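Local coordinates for DUF4973 domain-containing protein (Bacteroides thetaiotaomicron, PDB 4QNI) that is of unknown function but probably acts as an auxiliary nutrient-binding lipoprotein built from two beta-rich domains, at residues Ala86-Leu91 against Asp226-Arg231; Ser133-Leu138 against Ile162-Pro167; Ile288-Asp293 against Lys311-Leu316. All blocks are in the same frame, centred on the assembly; numbering follows the deposited sequence.

Interaction 1 of 3, residues Ala86-Leu91 against Asp226-Arg231; sequences ATRTEL and DYTDRR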
ATOM      1  N   ALA A  86      25.446   2.199  -4.121  1.00 58.48           N
ATOM      2  CA  ALA A  86      26.390   1.362  -4.868  1.00 61.45           C
ATOM      3  C   ALA A  86      27.819   1.976  -4.876  1.00 68.03           C
ATOM      4  O   ALA A  86      28.375   2.201  -3.806  1.00 66.08           O
ATOM      5  CB  ALA A  86      25.882   1.114  -6.289  1.00 64.11           C
ATOM      6  N   THR A  87      28.369   2.276  -6.062  1.00 67.93           N
ATOM      7  CA  THR A  87      29.722   2.796  -6.305  1.00 68.74           C
ATOM      8  C   THR A  87      29.918   4.257  -5.824  1.00 70.71           C
ATOM      9  O   THR A  87      31.059   4.655  -5.547  1.00 71.52           O
ATOM     10  CB  THR A  87      30.040   2.709  -7.823  1.00 80.63           C
ATOM     11  OG1 THR A  87      29.462   1.527  -8.389  1.00 83.27           O
ATOM     12  CG2 THR A  87      31.533   2.726  -8.110  1.00 81.31           C
ATOM     13  N   ARG A  88      28.832   5.055  -5.752  1.00 63.09           N
ATOM     14  CA  ARG A  88      28.897   6.460  -5.366  1.00 60.71           C
ATOM     15  C   ARG A  88      29.149   6.624  -3.862  1.00 57.74           C
ATOM     16  O   ARG A  88      28.268   7.068  -3.134  1.00 56.05           O
ATOM     17  CB  ARG A  88      27.622   7.192  -5.802  1.00 61.44           C
ATOM     18  CG  ARG A  88      27.563   7.457  -7.302  1.00 72.36           C
ATOM     19  CD  ARG A  88      26.422   8.399  -7.630  1.00 83.82           C
ATOM     20  NE  ARG A  88      25.127   7.736  -7.453  1.00 93.09           N
ATOM     21  CZ  ARG A  88      23.953   8.354  -7.463  1.00105.04           C
ATOM     22  NH1 ARG A  88      23.887   9.672  -7.627  1.00 92.39           N
ATOM     23  NH2 ARG A  88      22.833   7.662  -7.301  1.00 90.22           N
ATOM     24  N   THR A  89      30.383   6.318  -3.418  1.00 51.72           N
ATOM     25  CA  THR A  89      30.834   6.356  -2.011  1.00 49.80           C
ATOM     26  C   THR A  89      30.821   7.782  -1.408  1.00 52.84           C
ATOM     27  O   THR A  89      30.795   7.944  -0.176  1.00 50.11           O
ATOM     28  CB  THR A  89      32.234   5.755  -1.899  1.00 56.33           C
ATOM     29  OG1 THR A  89      33.123   6.492  -2.750  1.00 55.93           O
ATOM     30  CG2 THR A  89      32.263   4.250  -2.243  1.00 51.60           C
ATOM     31  N   GLU A  90      30.823   8.804  -2.286  1.00 49.62           N
ATOM     32  CA  GLU A  90      30.780  10.209  -1.897  1.00 49.83           C
ATOM     33  C   GLU A  90      29.414  10.556  -1.247  1.00 52.82           C
ATOM     34  O   GLU A  90      29.304  11.552  -0.538  1.00 51.73           O
ATOM     35  CB  GLU A  90      31.054  11.116  -3.114  1.00 52.71           C
ATOM     36  CG  GLU A  90      32.338  10.803  -3.874  1.00 67.39           C
ATOM     37  CD  GLU A  90      32.221  10.065  -5.205  1.00 97.04           C
ATOM     38  OE1 GLU A  90      31.293   9.236  -5.382  1.00 71.61           O
ATOM     39  OE2 GLU A  90      33.103  10.293  -6.065  1.00101.93           O
ATOM     40  N   LEU A  91      28.394   9.706  -1.469  1.00 49.29           N
ATOM     41  CA  LEU A  91      27.038   9.876  -0.955  1.00 47.53           C
ATOM     42  C   LEU A  91      26.740   8.986   0.238  1.00 49.47           C
ATOM     43  O   LEU A  91      25.637   9.067   0.778  1.00 48.32           O
ATOM     44  CB  LEU A  91      26.029   9.557  -2.080  1.00 48.41           C
ATOM     45  CG  LEU A  91      26.111  10.411  -3.348  1.00 53.46           C
ATOM     46  CD1 LEU A  91      25.011  10.038  -4.302  1.00 54.81           C
ATOM     47  CD2 LEU A  91      26.026  11.887  -3.027  1.00 53.49           C
ATOM     48  N   ASP A 226      22.600  15.047  -2.135  1.00 43.79           N
ATOM     49  CA  ASP A 226      22.772  13.934  -3.059  1.00 45.78           C
ATOM     50  C   ASP A 226      23.769  14.265  -4.201  1.00 49.97           C
ATOM     51  O   ASP A 226      23.974  13.435  -5.079  1.00 50.89           O
ATOM     52  CB  ASP A 226      21.417  13.400  -3.559  1.00 49.37           C
ATOM     53  CG  ASP A 226      20.611  12.678  -2.478  1.00 65.96           C
ATOM     54  OD1 ASP A 226      21.226  12.176  -1.497  1.00 67.98           O
ATOM     55  OD2 ASP A 226      19.376  12.607  -2.612  1.00 75.59           O
ATOM     56  N   TYR A 227      24.488  15.400  -4.091  1.00 46.23           N
ATOM     57  CA  TYR A 227      25.580  15.790  -4.995  1.00 46.21           C
ATOM     58  C   TYR A 227      26.860  15.159  -4.480  1.00 49.64           C
ATOM     59  O   TYR A 227      27.221  15.363  -3.315  1.00 45.37           O
ATOM     60  CB  TYR A 227      25.732  17.332  -5.066  1.00 46.11           C
ATOM     61  CG  TYR A 227      24.747  18.025  -5.984  1.00 46.89           C
ATOM     62  CD1 TYR A 227      23.372  17.886  -5.800  1.00 47.38           C
ATOM     63  CD2 TYR A 227      25.188  18.829  -7.039  1.00 48.84           C
ATOM     64  CE1 TYR A 227      22.462  18.493  -6.663  1.00 50.66           C
ATOM     65  CE2 TYR A 227      24.284  19.481  -7.882  1.00 50.31           C
ATOM     66  CZ  TYR A 227      22.921  19.302  -7.695  1.00 55.94           C
ATOM     67  OH  TYR A 227      22.014  19.921  -8.512  1.00 53.55           O
ATOM     68  N   THR A 228      27.579  14.418  -5.340  1.00 48.90           N
ATOM     69  CA  THR A 228      28.831  13.778  -4.929  1.00 47.89           C
ATOM     70  C   THR A 228      29.899  14.844  -4.647  1.00 50.50           C
ATOM     71  O   THR A 228      30.808  14.589  -3.864  1.00 50.11           O
ATOM     72  CB  THR A 228      29.315  12.752  -5.976  1.00 54.78           C
ATOM     73  OG1 THR A 228      29.666  13.436  -7.174  1.00 56.77           O
ATOM     74  CG2 THR A 228      28.297  11.649  -6.266  1.00 52.41           C
ATOM     75  N   ASP A 229      29.778  16.035  -5.266  1.00 48.81           N
ATOM     76  CA  ASP A 229      30.718  17.178  -5.110  1.00 49.30           C
ATOM     77  C   ASP A 229      30.252  18.259  -4.073  1.00 49.97           C
ATOM     78  O   ASP A 229      30.893  19.314  -4.002  1.00 50.07           O
ATOM     79  CB  ASP A 229      31.009  17.854  -6.484  1.00 52.65           C
ATOM     80  CG  ASP A 229      29.807  18.234  -7.340  1.00 59.68           C
ATOM     81  OD1 ASP A 229      28.673  17.847  -6.979  1.00 56.77           O
ATOM     82  OD2 ASP A 229      30.010  18.904  -8.397  1.00 69.02           O
ATOM     83  N   ARG A 230      29.196  17.966  -3.252  1.00 44.76           N
ATOM     84  CA  ARG A 230      28.630  18.787  -2.147  1.00 44.03           C
ATOM     85  C   ARG A 230      29.625  19.725  -1.470  1.00 48.18           C
ATOM     86  O   ARG A 230      29.377  20.928  -1.326  1.00 46.50           O
ATOM     87  CB  ARG A 230      28.180  17.865  -0.968  1.00 44.35           C
ATOM     88  CG  ARG A 230      26.950  17.065  -1.132  1.00 55.00           C
ATOM     89  CD  ARG A 230      26.456  16.456   0.162  1.00 52.90           C
ATOM     90  NE  ARG A 230      27.399  15.640   0.924  1.00 54.92           N
ATOM     91  CZ  ARG A 230      27.671  14.359   0.678  1.00 68.55           C
ATOM     92  NH1 ARG A 230      27.159  13.756  -0.386  1.00 69.45           N
ATOM     93  NH2 ARG A 230      28.510  13.697   1.453  1.00 46.79           N
ATOM     94  N   ARG A 231      30.701  19.095  -0.925  1.00 45.48           N
ATOM     95  CA  ARG A 231      31.728  19.664  -0.042  1.00 45.63           C
ATOM     96  C   ARG A 231      32.425  20.895  -0.647  1.00 48.66           C
ATOM     97  O   ARG A 231      32.913  21.749   0.098  1.00 47.08           O
ATOM     98  CB  ARG A 231      32.741  18.573   0.362  1.00 46.63           C
ATOM     99  CG  ARG A 231      32.103  17.402   1.145  1.00 55.64           C
ATOM    100  CD  ARG A 231      33.037  16.203   1.217  1.00 52.79           C
ATOM    101  NE  ARG A 231      32.511  15.060   1.973  1.00 52.14           N
ATOM    102  CZ  ARG A 231      31.763  14.078   1.459  1.00 69.83           C
ATOM    103  NH1 ARG A 231      31.356  14.131   0.195  1.00 50.55           N
ATOM    104  NH2 ARG A 231      31.376  13.056   2.225  1.00 53.83           N
TER
HETATM  105  O   HOH W   1      31.515   9.730   1.822  1.00 71.38           O
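The guanidinium group of Arg-230 meets Glu-90 and Leu-91 with its edge: Leu-91 CD2 lies in its plane, 3.4 Å from Arg-230 NH1, and Glu-90 O sits beside its two terminal nitrogens. The Arg-231 guanidinium likewise turns its edge to Glu-90 O, which lies in its plane. On the other side of Leu-91, CD1 rests over one face of the Arg-88 guanidinium, offset toward the rim. Glu-90 O receives three N-H groups, one firmly and two weakly. The firm bond, Arg-230 NH2 to Glu-90 O at 3.0 Å, runs nearly along the C=O axis, but the oxygen lies 21° out of that guanidinium plane. Weak bonds reach Glu-90 O from Arg-230 NH1 (3.1 Å) and Arg-231 NH1 (3.4 Å). Arg-231 reaches this point because its chain is extended from CG to NE (chi3 179°), whereas the chain of Arg-230 bends at chi3. Water 1 accepts weakly from Arg-231 NH2 and donates to Thr-89 O at 2.8 Å.

Beside the arginines, Thr-228 packs its CB against Glu-90 CB at 3.7 Å and its CG2 against Leu-91 CG at 3.9 Å. Leu-91 CD2 also presses on the carbonyl Asp-226 O. Tyr-227 to Arg-230 form a type I turn, and Tyr-227, turned away from segment 86-91, makes a T-shaped (edge-to-face) stack with Tyr-281 of a second subunit.

Arg-230 also donates through NH2 to Ser-133 O, and Arg-231 forms a salt bridge with Glu-134. The two cationic groups thus lie close together around carbonyl oxygens and a carboxylate, which probably offset their charge. The carbonyl of Glu-90, within a short 3-10 segment, becomes the shared acceptor through which a loop of the N-terminal region meets one of the C-terminal region.

Interaction 2 of 3, residues Ser133-Leu138 against Ile162-Pro167; sequences SEKWVL and ILRIFP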
ATOM      1  N   SER A 133      28.633  17.813   6.303  1.00 40.27           N
ATOM      2  CA  SER A 133      28.786  17.432   4.886  1.00 40.85           C
ATOM      3  C   SER A 133      28.831  15.927   4.773  1.00 46.34           C
ATOM      4  O   SER A 133      28.408  15.354   3.773  1.00 46.22           O
ATOM      5  CB  SER A 133      30.071  18.010   4.315  1.00 44.06           C
ATOM      6  OG  SER A 133      29.709  19.153   3.576  1.00 60.61           O
ATOM      7  N   GLU A 134      29.390  15.296   5.808  1.00 43.02           N
ATOM      8  CA  GLU A 134      29.408  13.854   5.990  1.00 43.05           C
ATOM      9  C   GLU A 134      28.043  13.537   6.500  1.00 48.83           C
ATOM     10  O   GLU A 134      27.551  14.233   7.396  1.00 49.89           O
ATOM     11  CB  GLU A 134      30.501  13.436   7.005  1.00 44.18           C
ATOM     12  CG  GLU A 134      31.876  14.045   6.795  1.00 47.93           C
ATOM     13  CD  GLU A 134      32.574  13.705   5.494  1.00 62.72           C
ATOM     14  OE1 GLU A 134      32.414  12.565   4.999  1.00 54.56           O
ATOM     15  OE2 GLU A 134      33.267  14.597   4.956  1.00 66.46           O
ATOM     16  N   LYS A 135      27.376  12.565   5.924  1.00 45.66           N
ATOM     17  CA  LYS A 135      26.005  12.265   6.363  1.00 43.05           C
ATOM     18  C   LYS A 135      26.138  11.327   7.573  1.00 44.02           C
ATOM     19  O   LYS A 135      25.972  10.113   7.447  1.00 42.74           O
ATOM     20  CB  LYS A 135      25.216  11.670   5.174  1.00 45.72           C
ATOM     21  CG  LYS A 135      25.076  12.644   3.972  1.00 48.32           C
ATOM     22  CD  LYS A 135      24.839  11.944   2.612  1.00 47.32           C
ATOM     23  CE  LYS A 135      23.616  11.053   2.562  1.00 51.65           C
ATOM     24  NZ  LYS A 135      23.312  10.645   1.163  1.00 74.11           N
ATOM     25  N   TRP A 136      26.580  11.902   8.721  1.00 39.06           N
ATOM     26  CA  TRP A 136      26.904  11.171   9.949  1.00 37.10           C
ATOM     27  C   TRP A 136      25.721  10.375  10.458  1.00 40.66           C
ATOM     28  O   TRP A 136      24.638  10.916  10.649  1.00 39.42           O
ATOM     29  CB  TRP A 136      27.431  12.096  11.048  1.00 34.84           C
ATOM     30  CG  TRP A 136      28.793  12.679  10.749  1.00 36.49           C
ATOM     31  CD1 TRP A 136      29.084  13.987  10.497  1.00 39.12           C
ATOM     32  CD2 TRP A 136      30.042  11.966  10.657  1.00 36.46           C
ATOM     33  NE1 TRP A 136      30.440  14.141  10.309  1.00 39.17           N
ATOM     34  CE2 TRP A 136      31.049  12.917  10.398  1.00 40.65           C
ATOM     35  CE3 TRP A 136      30.415  10.618  10.823  1.00 38.27           C
ATOM     36  CZ2 TRP A 136      32.404  12.562  10.271  1.00 40.64           C
ATOM     37  CZ3 TRP A 136      31.753  10.268  10.698  1.00 39.88           C
ATOM     38  CH2 TRP A 136      32.729  11.233  10.423  1.00 40.87           C
ATOM     39  N   VAL A 137      25.955   9.089  10.686  1.00 36.84           N
ATOM     40  CA  VAL A 137      24.971   8.137  11.167  1.00 36.83           C
ATOM     41  C   VAL A 137      25.592   7.333  12.323  1.00 41.34           C
ATOM     42  O   VAL A 137      26.772   6.953  12.245  1.00 41.05           O
ATOM     43  CB  VAL A 137      24.550   7.220   9.961  1.00 40.29           C
ATOM     44  CG1 VAL A 137      24.191   5.809  10.386  1.00 40.58           C
ATOM     45  CG2 VAL A 137      23.416   7.837   9.173  1.00 39.62           C
ATOM     46  N   LEU A 138      24.786   7.013  13.352  1.00 34.73           N
ATOM     47  CA  LEU A 138      25.264   6.158  14.421  1.00 34.33           C
ATOM     48  C   LEU A 138      24.561   4.810  14.281  1.00 38.85           C
ATOM     49  O   LEU A 138      23.360   4.742  14.566  1.00 37.55           O
ATOM     50  CB  LEU A 138      25.032   6.796  15.809  1.00 33.81           C
ATOM     51  CG  LEU A 138      25.495   5.973  17.022  1.00 36.91           C
ATOM     52  CD1 LEU A 138      27.008   5.745  16.983  1.00 35.85           C
ATOM     53  CD2 LEU A 138      25.054   6.654  18.344  1.00 36.50           C
ATOM     54  N   ILE A 162      19.694   2.574  12.754  1.00 42.24           N
ATOM     55  CA  ILE A 162      20.623   3.334  11.932  1.00 39.73           C
ATOM     56  C   ILE A 162      20.180   4.778  12.108  1.00 39.53           C
ATOM     57  O   ILE A 162      19.185   5.197  11.518  1.00 36.34           O
ATOM     58  CB  ILE A 162      20.634   2.830  10.467  1.00 44.29           C
ATOM     59  CG1 ILE A 162      20.904   1.308  10.347  1.00 46.27           C
ATOM     60  CG2 ILE A 162      21.587   3.630   9.594  1.00 45.20           C
ATOM     61  CD1 ILE A 162      22.116   0.661  11.178  1.00 60.82           C
ATOM     62  N   LEU A 163      20.853   5.509  13.034  1.00 36.36           N
ATOM     63  CA  LEU A 163      20.411   6.847  13.405  1.00 36.48           C
ATOM     64  C   LEU A 163      21.148   7.979  12.697  1.00 39.98           C
ATOM     65  O   LEU A 163      22.316   8.247  12.976  1.00 41.65           O
ATOM     66  CB  LEU A 163      20.446   7.084  14.936  1.00 36.59           C
ATOM     67  CG  LEU A 163      19.957   5.943  15.864  1.00 40.39           C
ATOM     68  CD1 LEU A 163      20.394   6.182  17.310  1.00 39.26           C
ATOM     69  CD2 LEU A 163      18.439   5.696  15.733  1.00 39.86           C
ATOM     70  N   ARG A 164      20.437   8.661  11.792  1.00 35.16           N
ATOM     71  CA  ARG A 164      20.951   9.857  11.156  1.00 35.57           C
ATOM     72  C   ARG A 164      20.840  10.942  12.199  1.00 40.35           C
ATOM     73  O   ARG A 164      19.716  11.314  12.594  1.00 38.92           O
ATOM     74  CB  ARG A 164      20.191  10.223   9.866  1.00 35.08           C
ATOM     75  CG  ARG A 164      20.647  11.558   9.268  1.00 38.77           C
ATOM     76  CD  ARG A 164      21.887  11.402   8.409  1.00 32.87           C
ATOM     77  NE  ARG A 164      22.396  12.682   7.910  1.00 36.02           N
ATOM     78  CZ  ARG A 164      22.074  13.236   6.742  1.00 40.54           C
ATOM     79  NH1 ARG A 164      21.166  12.674   5.959  1.00 33.39           N
ATOM     80  NH2 ARG A 164      22.630  14.376   6.369  1.00 36.14           N
ATOM     81  N   ILE A 165      21.997  11.345  12.739  1.00 36.88           N
ATOM     82  CA  ILE A 165      21.998  12.337  13.803  1.00 36.92           C
ATOM     83  C   ILE A 165      22.033  13.717  13.246  1.00 41.24           C
ATOM     84  O   ILE A 165      22.969  14.082  12.508  1.00 42.82           O
ATOM     85  CB  ILE A 165      23.183  12.137  14.791  1.00 40.06           C
ATOM     86  CG1 ILE A 165      23.232  10.686  15.366  1.00 39.69           C
ATOM     87  CG2 ILE A 165      23.186  13.222  15.879  1.00 40.29           C
ATOM     88  CD1 ILE A 165      22.049  10.245  16.115  1.00 34.49           C
ATOM     89  N   PHE A 166      21.044  14.502  13.636  1.00 35.49           N
ATOM     90  CA  PHE A 166      21.051  15.923  13.314  1.00 34.87           C
ATOM     91  C   PHE A 166      21.189  16.766  14.582  1.00 38.37           C
ATOM     92  O   PHE A 166      20.202  16.916  15.306  1.00 38.50           O
ATOM     93  CB  PHE A 166      19.790  16.382  12.553  1.00 35.99           C
ATOM     94  CG  PHE A 166      19.676  15.883  11.144  1.00 37.44           C
ATOM     95  CD1 PHE A 166      20.538  16.348  10.152  1.00 40.30           C
ATOM     96  CD2 PHE A 166      18.724  14.934  10.803  1.00 37.13           C
ATOM     97  CE1 PHE A 166      20.435  15.872   8.840  1.00 40.62           C
ATOM     98  CE2 PHE A 166      18.620  14.473   9.491  1.00 40.49           C
ATOM     99  CZ  PHE A 166      19.481  14.936   8.525  1.00 39.06           C
ATOM    100  N   PRO A 167      22.361  17.365  14.861  1.00 33.74           N
ATOM    101  CA  PRO A 167      22.393  18.410  15.899  1.00 33.85           C
ATOM    102  C   PRO A 167      21.478  19.566  15.478  1.00 38.14           C
ATOM    103  O   PRO A 167      21.307  19.820  14.279  1.00 38.68           O
ATOM    104  CB  PRO A 167      23.851  18.893  15.893  1.00 34.64           C
ATOM    105  CG  PRO A 167      24.579  17.965  15.027  1.00 38.38           C
ATOM    106  CD  PRO A 167      23.617  17.345  14.096  1.00 34.49           C
TER
HETATM  107  O   HOH W   2      24.743  15.121   8.047  1.00 38.28           O
HETATM  108  O   HOH W   3      24.088  13.573  10.021  1.00 31.99           O
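Arg-164 lies across Val-137 and reaches back to Lys-135 and Trp-136. With CG anti to the backbone N (chi1 175°) and the chain bent at chi2 (83°), Arg-164 CD passes Trp-136 O at 3.6 Å and the guanidinium slides under Lys-135. Lys-135 CB stands 3.8 Å above the centre of one face of the Arg-164 guanidinium, while Phe-166 CZ covers the opposite face. Two waters lie in the plane at its edge: water 2 links Arg-164 NH2 to Glu-134 O, and water 3 links Arg-164 NE to Trp-136 O and Ile-165 O. Arg-164 NH2 also forms a salt bridge with Glu-225, so the buried group is held flat between carbon faces and gripped round its rim. The like-charged end of Lys-135 leads away, to Leu-91 O.

Strands 135-142 and 160-168 are antiparallel neighbours here in a mixed sheet, where strand 24-30 runs parallel to the second of them. Val-137 and Arg-164 form a non-hydrogen-bonded pair.

Leu-138 forms the hydrogen-bonded pair next to it with Leu-163. Leu-138 N donates to Leu-163 O at 2.8 Å, and Leu-163 N returns a bond to Leu-138 O at 3.0 Å. Its side chain leaves the sheet on the face opposite Val-137, where Leu-138 CB approaches Ile-165 CG1 at 4.3 Å. The ladder weakens toward Ile-165, as Ile-165 N reaches Trp-136 O only weakly, at 3.4 Å.

Val-137 spreads its two methyls. CG2 lies over the backbone of Arg-164, and Val-137 CG1 abuts Ile-162 CG2 at 3.5 Å, tighter than ordinary van der Waals contact.

Interaction 3 of 3, residues Ile288-Asp293 against Lys311-Leu316; sequences IINNVD and KGTLTL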
ATOM      1  N   ILE A 288      13.216  33.844   9.884  1.00 37.34           N
ATOM      2  CA  ILE A 288      13.145  34.423   8.544  1.00 36.65           C
ATOM      3  C   ILE A 288      14.485  35.071   8.198  1.00 40.93           C
ATOM      4  O   ILE A 288      14.926  35.952   8.924  1.00 41.44           O
ATOM      5  CB  ILE A 288      11.969  35.427   8.464  1.00 40.51           C
ATOM      6  CG1 ILE A 288      10.626  34.673   8.674  1.00 42.26           C
ATOM      7  CG2 ILE A 288      11.979  36.234   7.146  1.00 37.91           C
ATOM      8  CD1 ILE A 288       9.445  35.551   8.859  1.00 47.61           C
ATOM      9  N   ILE A 289      15.124  34.664   7.098  1.00 36.97           N
ATOM     10  CA  ILE A 289      16.396  35.303   6.688  1.00 34.90           C
ATOM     11  C   ILE A 289      16.111  36.088   5.439  1.00 38.22           C
ATOM     12  O   ILE A 289      15.707  35.514   4.441  1.00 40.27           O
ATOM     13  CB  ILE A 289      17.602  34.318   6.502  1.00 35.64           C
ATOM     14  CG1 ILE A 289      17.797  33.390   7.727  1.00 33.96           C
ATOM     15  CG2 ILE A 289      18.911  35.079   6.150  1.00 33.22           C
ATOM     16  CD1 ILE A 289      18.706  32.170   7.410  1.00 33.85           C
ATOM     17  N   ASN A 290      16.303  37.396   5.489  1.00 35.09           N
ATOM     18  CA  ASN A 290      16.036  38.276   4.361  1.00 34.89           C
ATOM     19  C   ASN A 290      17.292  38.720   3.666  1.00 40.59           C
ATOM     20  O   ASN A 290      18.360  38.758   4.269  1.00 40.30           O
ATOM     21  CB  ASN A 290      15.259  39.510   4.821  1.00 34.23           C
ATOM     22  CG  ASN A 290      13.862  39.226   5.288  1.00 51.08           C
ATOM     23  OD1 ASN A 290      13.498  39.500   6.432  1.00 55.36           O
ATOM     24  ND2 ASN A 290      13.050  38.670   4.416  1.00 49.48           N
ATOM     25  N   ASN A 291      17.139  39.102   2.391  1.00 39.61           N
ATOM     26  CA  ASN A 291      18.164  39.661   1.517  1.00 40.89           C
ATOM     27  C   ASN A 291      19.387  38.761   1.330  1.00 44.77           C
ATOM     28  O   ASN A 291      20.529  39.231   1.336  1.00 44.28           O
ATOM     29  CB  ASN A 291      18.584  41.069   1.990  1.00 39.01           C
ATOM     30  CG  ASN A 291      17.439  42.025   1.883  1.00 46.28           C
ATOM     31  OD1 ASN A 291      16.801  42.127   0.839  1.00 40.79           O
ATOM     32  ND2 ASN A 291      17.104  42.680   2.976  1.00 41.14           N
ATOM     33  N   VAL A 292      19.129  37.481   1.106  1.00 40.81           N
ATOM     34  CA  VAL A 292      20.168  36.529   0.760  1.00 39.63           C
ATOM     35  C   VAL A 292      20.467  36.866  -0.698  1.00 46.35           C
ATOM     36  O   VAL A 292      19.560  36.884  -1.514  1.00 47.24           O
ATOM     37  CB  VAL A 292      19.727  35.065   0.981  1.00 42.26           C
ATOM     38  CG1 VAL A 292      20.799  34.100   0.516  1.00 42.27           C
ATOM     39  CG2 VAL A 292      19.356  34.812   2.435  1.00 41.01           C
ATOM     40  N   ASP A 293      21.687  37.254  -0.999  1.00 43.98           N
ATOM     41  CA  ASP A 293      22.045  37.651  -2.344  1.00 45.05           C
ATOM     42  C   ASP A 293      23.512  37.303  -2.609  1.00 47.98           C
ATOM     43  O   ASP A 293      24.416  37.986  -2.119  1.00 47.85           O
ATOM     44  CB  ASP A 293      21.775  39.181  -2.535  1.00 47.51           C
ATOM     45  CG  ASP A 293      21.771  39.644  -3.976  1.00 56.49           C
ATOM     46  OD1 ASP A 293      22.340  38.933  -4.835  1.00 59.77           O
ATOM     47  OD2 ASP A 293      21.292  40.750  -4.234  1.00 55.77           O
ATOM     48  N   LYS A 311      19.195  34.302  -4.714  1.00 42.94           N
ATOM     49  CA  LYS A 311      18.664  35.510  -4.093  1.00 42.25           C
ATOM     50  C   LYS A 311      17.267  35.311  -3.498  1.00 48.22           C
ATOM     51  O   LYS A 311      16.456  34.579  -4.064  1.00 48.99           O
ATOM     52  CB  LYS A 311      18.618  36.622  -5.158  1.00 45.12           C
ATOM     53  CG  LYS A 311      18.278  38.009  -4.671  1.00 46.82           C
ATOM     54  CD  LYS A 311      18.244  38.938  -5.839  1.00 53.04           C
ATOM     55  CE  LYS A 311      17.747  40.313  -5.486  1.00 63.27           C
ATOM     56  NZ  LYS A 311      17.787  41.220  -6.672  1.00 76.03           N
ATOM     57  N   GLY A 312      16.995  36.002  -2.383  1.00 43.14           N
ATOM     58  CA  GLY A 312      15.703  35.945  -1.733  1.00 42.22           C
ATOM     59  C   GLY A 312      15.686  35.765  -0.231  1.00 45.57           C
ATOM     60  O   GLY A 312      16.596  36.190   0.503  1.00 43.72           O
ATOM     61  N   THR A 313      14.585  35.149   0.218  1.00 41.27           N
ATOM     62  CA  THR A 313      14.249  34.898   1.607  1.00 40.26           C
ATOM     63  C   THR A 313      14.230  33.419   1.885  1.00 43.96           C
ATOM     64  O   THR A 313      13.683  32.646   1.095  1.00 44.77           O
ATOM     65  CB  THR A 313      12.849  35.502   1.904  1.00 42.73           C
ATOM     66  OG1 THR A 313      12.853  36.860   1.531  1.00 41.37           O
ATOM     67  CG2 THR A 313      12.425  35.399   3.391  1.00 43.65           C
ATOM     68  N   LEU A 314      14.775  33.048   3.040  1.00 39.53           N
ATOM     69  CA  LEU A 314      14.755  31.712   3.625  1.00 39.41           C
ATOM     70  C   LEU A 314      13.805  31.744   4.805  1.00 43.10           C
ATOM     71  O   LEU A 314      13.856  32.692   5.586  1.00 43.85           O
ATOM     72  CB  LEU A 314      16.149  31.308   4.104  1.00 39.09           C
ATOM     73  CG  LEU A 314      17.160  30.900   3.065  1.00 45.30           C
ATOM     74  CD1 LEU A 314      18.558  30.894   3.680  1.00 45.80           C
ATOM     75  CD2 LEU A 314      16.821  29.523   2.496  1.00 45.57           C
ATOM     76  N   THR A 315      12.938  30.749   4.940  1.00 39.64           N
ATOM     77  CA  THR A 315      12.000  30.665   6.058  1.00 39.67           C
ATOM     78  C   THR A 315      12.016  29.260   6.608  1.00 43.89           C
ATOM     79  O   THR A 315      11.746  28.295   5.884  1.00 45.10           O
ATOM     80  CB  THR A 315      10.555  31.087   5.676  1.00 47.05           C
ATOM     81  OG1 THR A 315      10.573  32.356   5.022  1.00 48.86           O
ATOM     82  CG2 THR A 315       9.601  31.138   6.898  1.00 42.63           C
ATOM     83  N   LEU A 316      12.329  29.160   7.892  1.00 37.96           N
ATOM     84  CA  LEU A 316      12.306  27.941   8.655  1.00 36.62           C
ATOM     85  C   LEU A 316      11.150  27.994   9.627  1.00 43.82           C
ATOM     86  O   LEU A 316      11.041  28.956  10.370  1.00 43.65           O
ATOM     87  CB  LEU A 316      13.621  27.772   9.423  1.00 34.65           C
ATOM     88  CG  LEU A 316      13.701  26.549  10.368  1.00 36.21           C
ATOM     89  CD1 LEU A 316      13.768  25.258   9.581  1.00 33.33           C
ATOM     90  CD2 LEU A 316      14.871  26.706  11.383  1.00 34.78           C
TER
HETATM   91  O   HOH W   4      14.500  39.069   1.253  1.00 47.07           O
HETATM   92  O   HOH W   5      21.009  41.518  -6.878  1.00 52.58           O
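Ile-289 and Leu-314 anchor two strands that run almost exactly antiparallel (179°), their axes 4.7 Å apart, and exchange backbone hydrogen bonds as Val-292 and Gly-312 do farther along. Between these two pairs the register slips by one residue, so that Asn-290 and Asn-291 together face Thr-313; water 4 joins Asn-291 N to Thr-313 OG1. At the backbone angles of Gly-312 a side chain would collide with Lys-311 O.

On the buried face Ile-289 and Leu-314 lie side by side, their CD1 atoms 3.9 Å apart, and the Val-292 side chain crosses that of Leu-314 at about a right angle (CG2 to CD1 4.2 Å). On the other face Ile-288 CG2 touches Thr-313 CG2 at 3.9 Å. Asp-293 and Lys-311 run alongside each other; their charged ends, OD2 and NZ, are 4.3 Å apart, too far for a salt bridge, and water 5 bridges them. Asp-293 OD1 is hydrogen-bonded to His-309 NE2. Replacing Asp-293 by an alanine would probably leave His-309 without this acceptor and Lys-311 without this carboxylate and its bridging water.

This is a beta bulge within the long hairpin of strands 282-298 and 306-321, part of the large antiparallel sheet of the C-terminal region.

Interactions 1 and 2 touch, with centres 15 Å apart. Lys-135 NZ meets Leu-91 O at 2.8 Å and Arg-230 NH2 meets Ser-133 O at 2.9 Å, so segment 133-138 contacts both loops of interaction 1. Interaction 1 brings loop 226-231, from the region of the ten-strand sheet, against loop 86-91, while interaction 2 lies inside the mixed sheet beside it. Interaction 3 comes later in the chain and stands apart: its centre is 27 Å from that of interaction 1 and 26 Å from that of interaction 2, with nearest atoms about 15 and 10 Å away. Leu-314 of interaction 3 has its side chain about 4 Å from a bound 1,2-ethanediol, probably from the crystallisation liquor.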